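Long-range contacts in alpha-1,2-mannosidase (Bacteroides thetaiotaomicron, PDB 2WW2), which probably removes alpha-1,2-linked mannose from glycans as a calcium-dependent, inverting glycoside hydrolase of family GH92: residues 4-12 and 264-275; 27-35 and 106-114. All coordinates share one frame; numbering follows the deposited sequence.

Interaction 1. Residues 4-12 and 264-275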
loop_
_atom_site.group_PDB
_atom_site.type_symbol
_atom_site.label_atom_id
_atom_site.label_comp_id
_atom_site.label_asym_id
_atom_site.label_seq_id
_atom_site.Cartn_x
_atom_site.Cartn_y
_atom_site.Cartn_z
ATOM N N THR A 4 2.375 -46.242 15.596
ATOM C CA THR A 4 3.197 -45.483 16.526
ATOM C C THR A 4 2.781 -44.008 16.616
ATOM O O THR A 4 2.715 -43.440 17.711
ATOM C CB THR A 4 4.681 -45.604 16.096
ATOM O OG1 THR A 4 5.057 -46.984 16.178
ATOM C CG2 THR A 4 5.611 -44.772 17.009
ATOM N N VAL A 5 2.510 -43.380 15.477
ATOM C CA VAL A 5 1.966 -42.030 15.486
ATOM C C VAL A 5 0.592 -42.127 14.817
ATOM O O VAL A 5 0.503 -42.460 13.632
ATOM C CB VAL A 5 2.856 -41.016 14.707
ATOM C CG1 VAL A 5 2.259 -39.579 14.804
ATOM C CG2 VAL A 5 4.295 -41.005 15.262
ATOM N N GLU A 6 -0.460 -41.861 15.583
ATOM C CA GLU A 6 -1.826 -41.990 15.102
ATOM C C GLU A 6 -2.296 -40.640 14.563
ATOM O O GLU A 6 -1.698 -39.614 14.862
ATOM C CB GLU A 6 -2.744 -42.444 16.255
ATOM C CG GLU A 6 -2.397 -43.831 16.853
ATOM C CD GLU A 6 -3.014 -44.979 16.046
ATOM O OE1 GLU A 6 -3.554 -44.727 14.938
ATOM O OE2 GLU A 6 -2.955 -46.137 16.496
ATOM N N PHE A 7 -3.386 -40.629 13.800
ATOM C CA PHE A 7 -3.831 -39.385 13.189
ATOM C C PHE A 7 -4.093 -38.273 14.201
ATOM O O PHE A 7 -3.720 -37.112 13.957
ATOM C CB PHE A 7 -5.040 -39.631 12.279
ATOM C CG PHE A 7 -4.678 -40.378 11.020
ATOM C CD1 PHE A 7 -3.486 -40.085 10.357
ATOM C CD2 PHE A 7 -5.478 -41.372 10.534
ATOM C CE1 PHE A 7 -3.120 -40.780 9.205
ATOM C CE2 PHE A 7 -5.123 -42.076 9.396
ATOM C CZ PHE A 7 -3.949 -41.777 8.730
ATOM N N VAL A 8 -4.659 -38.614 15.356
ATOM C CA VAL A 8 -4.978 -37.565 16.356
ATOM C C VAL A 8 -3.695 -36.967 16.940
ATOM O O VAL A 8 -3.700 -35.833 17.400
ATOM C CB VAL A 8 -5.925 -38.080 17.485
ATOM C CG1 VAL A 8 -5.148 -38.983 18.444
ATOM C CG2 VAL A 8 -6.560 -36.915 18.246
ATOM N N ASP A 9 -2.591 -37.716 16.895
ATOM C CA ASP A 9 -1.289 -37.216 17.382
ATOM C C ASP A 9 -0.774 -36.034 16.548
ATOM O O ASP A 9 0.084 -35.269 17.001
ATOM C CB ASP A 9 -0.218 -38.329 17.392
ATOM C CG ASP A 9 -0.539 -39.439 18.379
ATOM O OD1 ASP A 9 -1.128 -39.127 19.429
ATOM O OD2 ASP A 9 -0.194 -40.615 18.116
ATOM N N TYR A 10 -1.285 -35.888 15.334
ATOM C CA TYR A 10 -0.890 -34.767 14.486
ATOM C C TYR A 10 -1.670 -33.479 14.807
ATOM O O TYR A 10 -1.305 -32.391 14.350
ATOM C CB TYR A 10 -1.078 -35.131 13.014
ATOM C CG TYR A 10 -0.088 -36.170 12.541
ATOM C CD1 TYR A 10 1.290 -35.883 12.507
ATOM C CD2 TYR A 10 -0.512 -37.416 12.124
ATOM C CE1 TYR A 10 2.218 -36.830 12.062
ATOM C CE2 TYR A 10 0.425 -38.391 11.690
ATOM C CZ TYR A 10 1.776 -38.069 11.666
ATOM O OH TYR A 10 2.700 -38.992 11.245
ATOM N N VAL A 11 -2.732 -33.590 15.601
ATOM C CA VAL A 11 -3.633 -32.449 15.788
ATOM C C VAL A 11 -3.075 -31.437 16.787
ATOM O O VAL A 11 -2.755 -31.802 17.915
ATOM C CB VAL A 11 -5.040 -32.884 16.252
ATOM C CG1 VAL A 11 -5.926 -31.656 16.580
ATOM C CG2 VAL A 11 -5.697 -33.753 15.179
ATOM N N ASN A 12 -3.012 -30.166 16.379
ATOM C CA ASN A 12 -2.667 -29.083 17.296
ATOM C C ASN A 12 -3.865 -28.164 17.440
ATOM O O ASN A 12 -4.133 -27.375 16.538
ATOM C CB ASN A 12 -1.483 -28.272 16.757
ATOM C CG ASN A 12 -1.128 -27.105 17.669
ATOM O OD1 ASN A 12 -1.584 -27.046 18.820
ATOM N ND2 ASN A 12 -0.316 -26.194 17.178
ATOM N N ARG A 264 -9.663 -40.334 22.349
ATOM C CA ARG A 264 -8.573 -40.540 21.429
ATOM C C ARG A 264 -9.006 -41.533 20.340
ATOM O O ARG A 264 -8.746 -41.335 19.137
ATOM C CB ARG A 264 -7.404 -41.129 22.207
ATOM C CG ARG A 264 -6.171 -41.212 21.418
ATOM C CD ARG A 264 -5.241 -42.216 22.013
ATOM N NE ARG A 264 -4.401 -41.635 23.037
ATOM C CZ ARG A 264 -3.329 -40.897 22.782
ATOM N NH1 ARG A 264 -3.004 -40.613 21.526
ATOM N NH2 ARG A 264 -2.595 -40.430 23.795
ATOM N N GLU A 265 -9.664 -42.611 20.767
ATOM C CA GLU A 265 -10.176 -43.592 19.809
ATOM C C GLU A 265 -11.218 -42.979 18.874
ATOM O O GLU A 265 -11.189 -43.214 17.670
ATOM C CB GLU A 265 -10.752 -44.816 20.525
ATOM C CG GLU A 265 -11.321 -45.847 19.566
ATOM C CD GLU A 265 -11.691 -47.129 20.266
ATOM O OE1 GLU A 265 -12.575 -47.090 21.144
ATOM O OE2 GLU A 265 -11.098 -48.175 19.941
ATOM N N GLN A 266 -12.127 -42.168 19.411
ATOM C CA GLN A 266 -13.103 -41.498 18.546
ATOM C C GLN A 266 -12.424 -40.601 17.505
ATOM O O GLN A 266 -12.753 -40.639 16.310
ATOM C CB GLN A 266 -14.088 -40.684 19.392
ATOM C CG GLN A 266 -15.014 -41.580 20.214
ATOM C CD GLN A 266 -15.826 -42.514 19.313
ATOM O OE1 GLN A 266 -16.549 -42.054 18.424
ATOM N NE2 GLN A 266 -15.692 -43.818 19.522
ATOM N N TRP A 267 -11.481 -39.772 17.945
ATOM C CA TRP A 267 -10.805 -38.900 16.986
ATOM C C TRP A 267 -10.050 -39.720 15.933
ATOM O O TRP A 267 -10.108 -39.416 14.740
ATOM C CB TRP A 267 -9.875 -37.916 17.687
ATOM C CG TRP A 267 -10.655 -36.767 18.259
ATOM C CD1 TRP A 267 -10.959 -36.551 19.579
ATOM C CD2 TRP A 267 -11.262 -35.704 17.522
ATOM N NE1 TRP A 267 -11.716 -35.405 19.702
ATOM C CE2 TRP A 267 -11.915 -34.870 18.453
ATOM C CE3 TRP A 267 -11.329 -35.381 16.151
ATOM C CZ2 TRP A 267 -12.636 -33.739 18.068
ATOM C CZ3 TRP A 267 -12.015 -34.237 15.772
ATOM C CH2 TRP A 267 -12.666 -33.434 16.729
ATOM N N ASN A 268 -9.361 -40.771 16.359
ATOM C CA ASN A 268 -8.649 -41.573 15.377
ATOM C C ASN A 268 -9.610 -42.198 14.356
ATOM O O ASN A 268 -9.297 -42.287 13.168
ATOM C CB ASN A 268 -7.798 -42.646 16.063
ATOM C CG ASN A 268 -6.488 -42.082 16.588
ATOM O OD1 ASN A 268 -5.947 -41.144 16.015
ATOM N ND2 ASN A 268 -5.968 -42.658 17.661
ATOM N N ASN A 269 -10.770 -42.650 14.830
ATOM C CA ASN A 269 -11.786 -43.219 13.940
ATOM C C ASN A 269 -12.271 -42.212 12.888
ATOM O O ASN A 269 -12.315 -42.515 11.692
ATOM C CB ASN A 269 -12.986 -43.745 14.748
ATOM C CG ASN A 269 -12.673 -45.059 15.499
ATOM O OD1 ASN A 269 -11.625 -45.688 15.286
ATOM N ND2 ASN A 269 -13.598 -45.484 16.359
ATOM N N TYR A 270 -12.668 -41.029 13.336
ATOM C CA TYR A 270 -13.213 -40.022 12.421
ATOM C C TYR A 270 -12.127 -39.367 11.557
ATOM O O TYR A 270 -12.315 -39.208 10.344
ATOM C CB TYR A 270 -14.056 -38.976 13.172
ATOM C CG TYR A 270 -15.410 -39.534 13.600
ATOM C CD1 TYR A 270 -16.453 -39.639 12.690
ATOM C CD2 TYR A 270 -15.625 -39.980 14.900
ATOM C CE1 TYR A 270 -17.688 -40.172 13.067
ATOM C CE2 TYR A 270 -16.844 -40.522 15.282
ATOM C CZ TYR A 270 -17.863 -40.607 14.365
ATOM O OH TYR A 270 -19.062 -41.124 14.758
ATOM N N LEU A 271 -10.986 -39.015 12.153
ATOM C CA LEU A 271 -9.890 -38.453 11.345
ATOM C C LEU A 271 -9.430 -39.480 10.321
ATOM O O LEU A 271 -9.059 -39.128 9.198
ATOM C CB LEU A 271 -8.688 -38.003 12.201
ATOM C CG LEU A 271 -8.993 -36.889 13.224
ATOM C CD1 LEU A 271 -7.829 -36.711 14.199
ATOM C CD2 LEU A 271 -9.350 -35.569 12.521
ATOM N N GLY A 272 -9.432 -40.749 10.718
ATOM C CA GLY A 272 -8.877 -41.815 9.877
ATOM C C GLY A 272 -9.704 -42.147 8.651
ATOM O O GLY A 272 -9.283 -42.954 7.814
ATOM N N ARG A 273 -10.874 -41.524 8.522
ATOM C CA ARG A 273 -11.644 -41.707 7.294
ATOM C C ARG A 273 -10.949 -41.119 6.071
ATOM O O ARG A 273 -11.285 -41.480 4.944
ATOM C CB ARG A 273 -13.064 -41.161 7.416
ATOM C CG ARG A 273 -13.893 -41.899 8.451
ATOM C CD ARG A 273 -15.362 -41.623 8.229
ATOM N NE ARG A 273 -16.184 -42.243 9.261
ATOM C CZ ARG A 273 -17.476 -42.000 9.411
ATOM N NH1 ARG A 273 -18.066 -41.140 8.597
ATOM N NH2 ARG A 273 -18.172 -42.602 10.378
ATOM N N VAL A 274 -9.997 -40.212 6.285
ATOM C CA VAL A 274 -9.081 -39.854 5.216
ATOM C C VAL A 274 -7.635 -40.080 5.653
ATOM O O VAL A 274 -7.160 -39.514 6.648
ATOM C CB VAL A 274 -9.336 -38.437 4.579
ATOM C CG1 VAL A 274 -9.419 -37.364 5.638
ATOM C CG2 VAL A 274 -8.236 -38.109 3.527
ATOM N N GLU A 275 -6.958 -40.970 4.942
ATOM C CA GLU A 275 -5.617 -41.359 5.327
ATOM C C GLU A 275 -4.601 -40.707 4.404
ATOM O O GLU A 275 -4.493 -41.094 3.238
ATOM C CB GLU A 275 -5.423 -42.864 5.167
ATOM C CG GLU A 275 -6.123 -43.754 6.133
ATOM C CD GLU A 275 -5.626 -45.207 5.969
ATOM O OE1 GLU A 275 -6.348 -46.010 5.352
ATOM O OE2 GLU A 275 -4.503 -45.513 6.411
#
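Val8 and Asn268 show how one side-chain amide can hold a loop against a helix. The amide oxygen Asn268 OD1 accepts the backbone N-H of Val8 at 2.9 Å, almost straight out along its C=O bond (165° at the oxygen). The side chain of Val8 packs beside this bond: CG1 rests against the amide, while CG2, anti to the backbone N, is pressed to 3.5 Å from Trp267 CB. Beside it, Leu271 CD1 fits under the turn, 3.7 Å from Val8 CA, and also touches Val11 CG2. Phe7 seals the far end of this tight half, its CD2 lying 3.5 Å from Gly272 CA and its edge meeting Glu275 CG near the ring plane; Tyr288 stacks on the same ring. These partners follow a helix-turn-strand path: from helix 256-271 the chain goes through a type I turn, Leu271 to Val274, into strand 274-277, at the border of a six-stranded sheet, with the N-terminal loop wedged along the junction. Replacing Asn268 with a leucine would probably leave the Val8 N-H without its acceptor and free the 7-10 turn to shift on the helix. Toward solvent the packing thins. Arg264, bent at chi3 (-87°), reaches out to Asp9, where NH1 and OD1 form a salt bridge of 3.2 Å; the oxygen lies in the guanidinium plane, but the carboxylate is turned 69° from it. Asp9 OD2 is taken by Glu6 N at 2.8 Å, which helps to fix the carboxylate. Glu6 lays CB and CG against the Asn268 amide, while its carboxylate accepts from Lys3 N.

Interaction 2. Residues 27-35 and 106-114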
loop_
_atom_site.group_PDB
_atom_site.type_symbol
_atom_site.label_atom_id
_atom_site.label_comp_id
_atom_site.label_asym_id
_atom_site.label_seq_id
_atom_site.Cartn_x
_atom_site.Cartn_y
_atom_site.Cartn_z
ATOM N N ASN A 27 -12.569 -18.307 16.131
ATOM C CA ASN A 27 -12.261 -18.765 17.486
ATOM C C ASN A 27 -10.774 -19.040 17.678
ATOM O O ASN A 27 -10.067 -19.360 16.744
ATOM C CB ASN A 27 -13.015 -20.066 17.797
ATOM C CG ASN A 27 -14.340 -19.834 18.520
ATOM O OD1 ASN A 27 -14.554 -18.805 19.198
ATOM N ND2 ASN A 27 -15.233 -20.807 18.390
ATOM N N THR A 28 -10.303 -18.967 18.911
ATOM C CA THR A 28 -8.895 -19.243 19.160
ATOM C C THR A 28 -8.693 -20.227 20.295
ATOM O O THR A 28 -7.574 -20.336 20.802
ATOM C CB THR A 28 -8.090 -17.952 19.486
ATOM O OG1 THR A 28 -8.577 -17.379 20.705
ATOM C CG2 THR A 28 -8.197 -16.901 18.344
ATOM N N TYR A 29 -9.732 -20.965 20.692
ATOM C CA TYR A 29 -9.567 -21.812 21.887
ATOM C C TYR A 29 -9.288 -23.286 21.593
ATOM O O TYR A 29 -9.818 -23.852 20.647
ATOM C CB TYR A 29 -10.729 -21.652 22.890
ATOM C CG TYR A 29 -12.108 -22.138 22.450
ATOM C CD1 TYR A 29 -12.508 -23.460 22.654
ATOM C CD2 TYR A 29 -13.014 -21.261 21.860
ATOM C CE1 TYR A 29 -13.801 -23.898 22.295
ATOM C CE2 TYR A 29 -14.303 -21.678 21.492
ATOM C CZ TYR A 29 -14.685 -22.994 21.715
ATOM O OH TYR A 29 -15.951 -23.421 21.357
ATOM N N PRO A 30 -8.455 -23.916 22.437
ATOM C CA PRO A 30 -8.057 -25.310 22.184
ATOM C C PRO A 30 -9.134 -26.300 22.655
ATOM O O PRO A 30 -9.026 -26.882 23.725
ATOM C CB PRO A 30 -6.771 -25.463 23.001
ATOM C CG PRO A 30 -6.969 -24.475 24.173
ATOM C CD PRO A 30 -7.768 -23.315 23.594
ATOM N N ALA A 31 -10.184 -26.468 21.861
ATOM C CA ALA A 31 -11.356 -27.237 22.271
ATOM C C ALA A 31 -11.039 -28.705 22.597
ATOM O O ALA A 31 -10.472 -29.451 21.777
ATOM C CB ALA A 31 -12.415 -27.163 21.191
ATOM N N VAL A 32 -11.422 -29.108 23.799
ATOM C CA VAL A 32 -11.391 -30.511 24.204
ATOM C C VAL A 32 -12.796 -31.072 23.961
ATOM O O VAL A 32 -13.800 -30.560 24.492
ATOM C CB VAL A 32 -11.024 -30.634 25.678
ATOM C CG1 VAL A 32 -11.058 -32.117 26.134
ATOM C CG2 VAL A 32 -9.638 -30.025 25.916
ATOM N N ALA A 33 -12.894 -32.102 23.122
ATOM C CA ALA A 33 -14.216 -32.526 22.673
ATOM C C ALA A 33 -14.149 -33.903 22.031
ATOM O O ALA A 33 -13.074 -34.473 21.896
ATOM C CB ALA A 33 -14.764 -31.513 21.623
ATOM N N VAL A 34 -15.305 -34.422 21.639
ATOM C CA VAL A 34 -15.352 -35.467 20.615
ATOM C C VAL A 34 -16.061 -34.820 19.431
ATOM O O VAL A 34 -16.689 -33.778 19.587
ATOM C CB VAL A 34 -16.068 -36.768 21.075
ATOM C CG1 VAL A 34 -15.268 -37.471 22.170
ATOM C CG2 VAL A 34 -17.510 -36.482 21.566
ATOM N N PRO A 35 -15.961 -35.426 18.240
ATOM C CA PRO A 35 -16.520 -34.751 17.069
ATOM C C PRO A 35 -18.003 -34.402 17.229
ATOM O O PRO A 35 -18.798 -35.232 17.694
ATOM C CB PRO A 35 -16.311 -35.782 15.948
ATOM C CG PRO A 35 -15.049 -36.533 16.403
ATOM C CD PRO A 35 -15.242 -36.665 17.881
ATOM N N LYS A 106 -0.257 -28.869 27.576
ATOM C CA LYS A 106 -0.292 -29.867 26.538
ATOM C C LYS A 106 -1.750 -29.973 26.085
ATOM O O LYS A 106 -2.563 -30.628 26.732
ATOM C CB LYS A 106 0.167 -31.176 27.143
ATOM C CG LYS A 106 0.923 -32.056 26.248
ATOM C CD LYS A 106 -0.028 -32.605 25.258
ATOM N N ALA A 107 -2.057 -29.312 24.974
ATOM C CA ALA A 107 -3.405 -29.265 24.429
ATOM C C ALA A 107 -3.571 -30.271 23.287
ATOM O O ALA A 107 -2.818 -30.220 22.306
ATOM C CB ALA A 107 -3.706 -27.832 23.914
ATOM N N THR A 108 -4.536 -31.185 23.423
ATOM C CA THR A 108 -4.893 -32.152 22.375
ATOM C C THR A 108 -6.416 -32.204 22.372
ATOM O O THR A 108 -7.047 -31.684 23.298
ATOM C CB THR A 108 -4.380 -33.582 22.669
ATOM O OG1 THR A 108 -5.160 -34.190 23.707
ATOM C CG2 THR A 108 -2.920 -33.583 23.081
ATOM N N PRO A 109 -7.017 -32.796 21.322
ATOM C CA PRO A 109 -8.479 -32.850 21.256
ATOM C C PRO A 109 -9.087 -33.732 22.339
ATOM O O PRO A 109 -10.255 -33.553 22.675
ATOM C CB PRO A 109 -8.750 -33.490 19.882
ATOM C CG PRO A 109 -7.523 -33.169 19.078
ATOM C CD PRO A 109 -6.384 -33.215 20.058
ATOM N N TYR A 110 -8.315 -34.708 22.839
ATOM C CA TYR A 110 -8.838 -35.735 23.727
ATOM C C TYR A 110 -8.429 -35.497 25.188
ATOM O O TYR A 110 -8.828 -36.241 26.067
ATOM C CB TYR A 110 -8.355 -37.135 23.267
ATOM C CG TYR A 110 -6.853 -37.241 23.224
ATOM C CD1 TYR A 110 -6.129 -37.600 24.363
ATOM C CD2 TYR A 110 -6.148 -36.969 22.053
ATOM C CE1 TYR A 110 -4.734 -37.677 24.328
ATOM C CE2 TYR A 110 -4.769 -37.036 22.015
ATOM C CZ TYR A 110 -4.066 -37.400 23.144
ATOM O OH TYR A 110 -2.675 -37.453 23.090
ATOM N N ASN A 111 -7.630 -34.457 25.426
ATOM C CA ASN A 111 -7.157 -34.117 26.753
ATOM C C ASN A 111 -6.390 -32.795 26.747
ATOM O O ASN A 111 -5.509 -32.584 25.936
ATOM C CB ASN A 111 -6.215 -35.219 27.306
ATOM C CG ASN A 111 -5.830 -34.977 28.761
ATOM O OD1 ASN A 111 -6.576 -35.337 29.681
ATOM N ND2 ASN A 111 -4.671 -34.377 28.979
ATOM N N TYR A 112 -6.722 -31.914 27.679
ATOM C CA TYR A 112 -5.927 -30.731 27.931
ATOM C C TYR A 112 -5.320 -30.845 29.326
ATOM O O TYR A 112 -6.037 -31.088 30.307
ATOM C CB TYR A 112 -6.812 -29.482 27.844
ATOM C CG TYR A 112 -6.058 -28.193 28.150
ATOM C CD1 TYR A 112 -5.497 -27.427 27.129
ATOM C CD2 TYR A 112 -5.902 -27.755 29.462
ATOM C CE1 TYR A 112 -4.790 -26.239 27.409
ATOM C CE2 TYR A 112 -5.214 -26.565 29.758
ATOM C CZ TYR A 112 -4.671 -25.818 28.729
ATOM O OH TYR A 112 -3.993 -24.667 29.028
ATOM N N SER A 113 -3.997 -30.695 29.415
ATOM C CA SER A 113 -3.302 -30.802 30.699
ATOM C C SER A 113 -2.456 -29.532 30.904
ATOM O O SER A 113 -1.846 -29.026 29.959
ATOM C CB SER A 113 -2.412 -32.051 30.716
ATOM O OG SER A 113 -1.644 -32.135 31.914
ATOM N N VAL A 114 -2.455 -28.996 32.117
ATOM C CA VAL A 114 -1.608 -27.838 32.426
ATOM C C VAL A 114 -1.118 -27.955 33.865
ATOM O O VAL A 114 -1.834 -28.476 34.737
ATOM C CB VAL A 114 -2.357 -26.510 32.181
ATOM C CG1 VAL A 114 -3.549 -26.381 33.148
ATOM C CG2 VAL A 114 -1.422 -25.301 32.308
HETATM O O HOH W 1 -6.910 -28.919 24.028
#
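Ala33 N donates to Pro109 O at 3.0 Å, the one direct hydrogen bond between two segments that otherwise run past each other without strand pairing. The same carbonyl is approached by a second, weaker donor, the CA-H of Val32, with Val32 CA 3.6 Å from Pro109 O. Toward Pro30 and Ala107 the backbones draw apart, and a water bridges them: it donates to Pro30 O at 3.0 Å and to Thr108 O at 2.9 Å, so one water serves both carbonyl oxygens, and it sits at the edge of the Tyr112 ring. Among the side chains, Val32 does most of the touching. Its CG2 meets Tyr112 CB at 3.5 Å, the two side chains crossing at about a right angle, while CG1 leans on the Pro109 carbonyl. Tyr112 holds CG anti to its N (chi1 178°), which carries the ring past Val32 toward Pro30, whose CG approaches it obliquely; its hydroxyl bonds to Glu105, a ligand of a bound sodium ion. Pro30 CB lies 4.0 Å from Ala107 CB, and the proline is the centre of an inverse gamma turn that bends the chain here. Across the turn of the partner segment, Thr108 OG1 donates to Asn111 O at 2.8 Å, on a lone pair, and stands 3.2 Å above the centre of the Tyr110 ring. With Thr108 N bonded to that same carbonyl, Pro109 and Tyr110 make the tip of the beta hairpin joining strands 98-108 and 111-116, an element of the strand-rich N-terminal part of this GH92 enzyme.

Centres 14 Å apart, the two contacts adjoin on one side of the protein's middle. Along the chain the order is 4-12, 27-35, 106-114, 264-275, so interaction 2 is complete before the outer pair of interaction 1 closes. Helix 256-271 joins them: Trp267 NE1 bonds to Ala33 O, Pro109 packs between Val11 and Trp267, and Tyr110 lies against Arg264. The hairpin tip of 106-114 thus touches both segments of interaction 1. The N-terminal loops, the hairpin of the strand-rich part and the helix that leads into the six-stranded sheet, in the early part of the GH92 catalytic domain, therefore all meet at one place.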